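Local coordinates for protein purine nucleoside phosphorylase (Schistosoma mansoni, PDB 6B7I) that catalyses the reversible phosphorolysis of purine nucleosides such as inosine and guanosine, giving the free base and ribose 1-phosphate, probably for purine salvage, at residues G76-V81 with E279-L284. Sequence-based numbering, arbitrary orientation.
Sequences GGRKIV and EIITRL. With CXJ ((2S)-(3,5-difluorophenyl)(hydroxy)acetic acid), chain I.
Gly76 passes closest to Thr282, 4.9 Å between their CA atoms, where the hairpin turn joining strands 69-75 and 78-84 meets the C-terminal end of helix 259-283; the axes of strand 78-81 and helix 279-283 come within 9.3 Å at 123°. Arg78 illustrates how a guanidinium can gather carbonyl oxygens at the end of a helix. Its chain folds back twice, first at chi2 (-67°), and runs alongside Ile281, the two pointing opposite ways, with Arg78 CG 3.8 Å from Ile281 CG2; this brings Arg78 NH1 to Leu284 O at 2.9 Å. That bond is nearly straight (163°), lies close to the guanidinium plane and reaches a lone pair of the carbonyl; weak bonds from Arg78 NH2 to the same oxygen and from Arg78 NH1 to Thr282 O supplement it. Leu284 CD1 lies 4.1 Å from Arg78 NH2. Further along the strand, Ile80 CG2 meets Ile281 CG2 at 4.4 Å, a contact continued by Val75. One water donates to both Gly76 O and Thr282 O. On another side of the helix end, Arg283 forms salt bridges with Glu279 and Glu182, while its NE and NH2 bind the two carboxylate oxygens of the difluorophenyl hydroxyacetic acid. Arg78 thus places positive charge beside carbonyls at the negative end of the helix dipole, which probably stabilises the chain where it leaves the helix.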
loop_
_atom_site.group_PDB
_atom_site.type_symbol
_atom_site.label_atom_id
_atom_site.label_comp_id
_atom_site.label_asym_id
_atom_site.label_seq_id
_atom_site.Cartn_x
_atom_site.Cartn_y
_atom_site.Cartn_z
ATOM N N GLY A 76 20.959 9.010 -34.130
ATOM C CA GLY A 76 22.405 8.877 -34.059
ATOM C C GLY A 76 22.927 7.575 -34.634
ATOM O O GLY A 76 23.914 7.011 -34.144
ATOM N N GLY A 77 22.259 7.076 -35.670
ATOM C CA GLY A 77 22.625 5.813 -36.275
ATOM C C GLY A 77 22.143 4.558 -35.569
ATOM O O GLY A 77 22.486 3.453 -36.015
ATOM N N ARG A 78 21.381 4.673 -34.479
ATOM C CA ARG A 78 20.879 3.518 -33.742
ATOM C C ARG A 78 19.384 3.351 -33.999
ATOM O O ARG A 78 18.669 4.322 -34.239
ATOM C CB ARG A 78 21.105 3.647 -32.227
ATOM C CG ARG A 78 22.426 4.287 -31.789
ATOM C CD ARG A 78 23.664 3.449 -32.128
ATOM N NE ARG A 78 23.761 2.150 -31.436
ATOM C CZ ARG A 78 24.361 1.946 -30.262
ATOM N NH1 ARG A 78 24.887 2.953 -29.578
ATOM N NH2 ARG A 78 24.417 0.723 -29.748
ATOM N N LYS A 79 18.911 2.115 -33.925
ATOM C CA LYS A 79 17.499 1.813 -34.133
ATOM C C LYS A 79 16.759 1.872 -32.799
ATOM O O LYS A 79 17.146 1.196 -31.841
ATOM C CB LYS A 79 17.331 0.426 -34.768
ATOM C CG LYS A 79 17.966 0.270 -36.164
ATOM C CD LYS A 79 17.243 1.105 -37.205
ATOM C CE LYS A 79 17.907 0.997 -38.592
ATOM N NZ LYS A 79 19.080 1.915 -38.753
ATOM N N ILE A 80 15.683 2.663 -32.733
ATOM C CA ILE A 80 14.991 2.841 -31.463
ATOM C C ILE A 80 13.478 2.688 -31.605
ATOM O O ILE A 80 12.914 2.772 -32.701
ATOM C CB ILE A 80 15.325 4.205 -30.818
ATOM C CG1 ILE A 80 14.688 5.353 -31.577
ATOM C CG2 ILE A 80 16.832 4.437 -30.775
ATOM C CD1 ILE A 80 14.185 6.421 -30.655
ATOM N N VAL A 81 12.831 2.476 -30.450
ATOM C CA VAL A 81 11.373 2.505 -30.302
ATOM C C VAL A 81 11.030 3.364 -29.081
ATOM O O VAL A 81 11.593 3.166 -27.999
ATOM C CB VAL A 81 10.771 1.084 -30.187
ATOM C CG1 VAL A 81 11.393 0.263 -29.052
ATOM C CG2 VAL A 81 9.252 1.145 -29.998
ATOM N N GLU A 279 23.167 12.054 -27.485
ATOM C CA GLU A 279 24.559 11.606 -27.422
ATOM C C GLU A 279 24.703 10.300 -26.637
ATOM O O GLU A 279 25.535 9.454 -26.992
ATOM C CB GLU A 279 25.413 12.708 -26.805
ATOM C CG GLU A 279 26.903 12.431 -26.721
ATOM C CD GLU A 279 27.614 12.403 -28.067
ATOM O OE1 GLU A 279 26.969 12.639 -29.108
ATOM O OE2 GLU A 279 28.841 12.150 -28.077
ATOM N N ILE A 280 23.937 10.130 -25.555
ATOM C CA ILE A 280 23.911 8.851 -24.835
ATOM C C ILE A 280 23.535 7.716 -25.788
ATOM O O ILE A 280 24.190 6.665 -25.822
ATOM C CB ILE A 280 22.930 8.920 -23.645
ATOM C CG1 ILE A 280 23.446 9.898 -22.566
ATOM C CG2 ILE A 280 22.688 7.501 -23.038
ATOM C CD1 ILE A 280 22.423 10.241 -21.426
ATOM N N ILE A 281 22.459 7.913 -26.564
ATOM C CA ILE A 281 22.010 6.911 -27.535
ATOM C C ILE A 281 23.126 6.591 -28.527
ATOM O O ILE A 281 23.404 5.420 -28.823
ATOM C CB ILE A 281 20.740 7.405 -28.261
ATOM C CG1 ILE A 281 19.534 7.374 -27.300
ATOM C CG2 ILE A 281 20.448 6.556 -29.504
ATOM C CD1 ILE A 281 18.266 8.075 -27.835
ATOM N N THR A 282 23.755 7.629 -29.078
ATOM C CA THR A 282 24.814 7.427 -30.069
ATOM C C THR A 282 25.943 6.561 -29.514
ATOM O O THR A 282 26.497 5.716 -30.232
ATOM C CB THR A 282 25.356 8.781 -30.538
ATOM O OG1 THR A 282 24.297 9.579 -31.075
ATOM C CG2 THR A 282 26.399 8.585 -31.631
ATOM N N ARG A 283 26.278 6.735 -28.231
ATOM C CA ARG A 283 27.482 6.160 -27.649
ATOM C C ARG A 283 27.295 4.927 -26.775
ATOM O O ARG A 283 28.302 4.328 -26.378
ATOM C CB ARG A 283 28.203 7.228 -26.821
ATOM C CG ARG A 283 29.290 7.879 -27.685
ATOM C CD ARG A 283 29.769 9.182 -27.181
ATOM N NE ARG A 283 30.662 9.051 -26.049
ATOM C CZ ARG A 283 31.099 10.095 -25.356
ATOM N NH1 ARG A 283 30.738 11.318 -25.726
ATOM N NH2 ARG A 283 31.908 9.925 -24.318
ATOM N N LEU A 284 26.079 4.524 -26.438
ATOM C CA LEU A 284 26.013 3.493 -25.413
ATOM C C LEU A 284 26.339 2.122 -26.011
ATOM O O LEU A 284 26.247 1.920 -27.225
ATOM C CB LEU A 284 24.636 3.487 -24.732
ATOM C CG LEU A 284 23.389 3.284 -25.590
ATOM C CD1 LEU A 284 23.187 1.816 -25.973
ATOM C CD2 LEU A 284 22.135 3.807 -24.892
HETATM C C7 CXJ I . 32.454 5.439 -20.983
HETATM C C4 CXJ I . 30.348 3.602 -21.303
HETATM C C5 CXJ I . 30.511 4.170 -20.128
HETATM C C6 CXJ I . 31.650 5.159 -19.992
HETATM C C3 CXJ I . 31.255 3.888 -22.496
HETATM C C2 CXJ I . 32.250 4.755 -22.337
HETATM C C1 CXJ I . 32.663 6.378 -24.120
HETATM F F1 CXJ I . 31.863 5.791 -18.803
HETATM F F CXJ I . 29.334 2.709 -21.486
HETATM C C CXJ I . 33.187 5.100 -23.484
HETATM O O CXJ I . 34.478 5.326 -22.993
HETATM O O1 CXJ I . 31.813 6.296 -25.047
HETATM O O2 CXJ I . 33.086 7.490 -23.702
HETATM O O HOH W 1 26.430 5.543 -32.999
#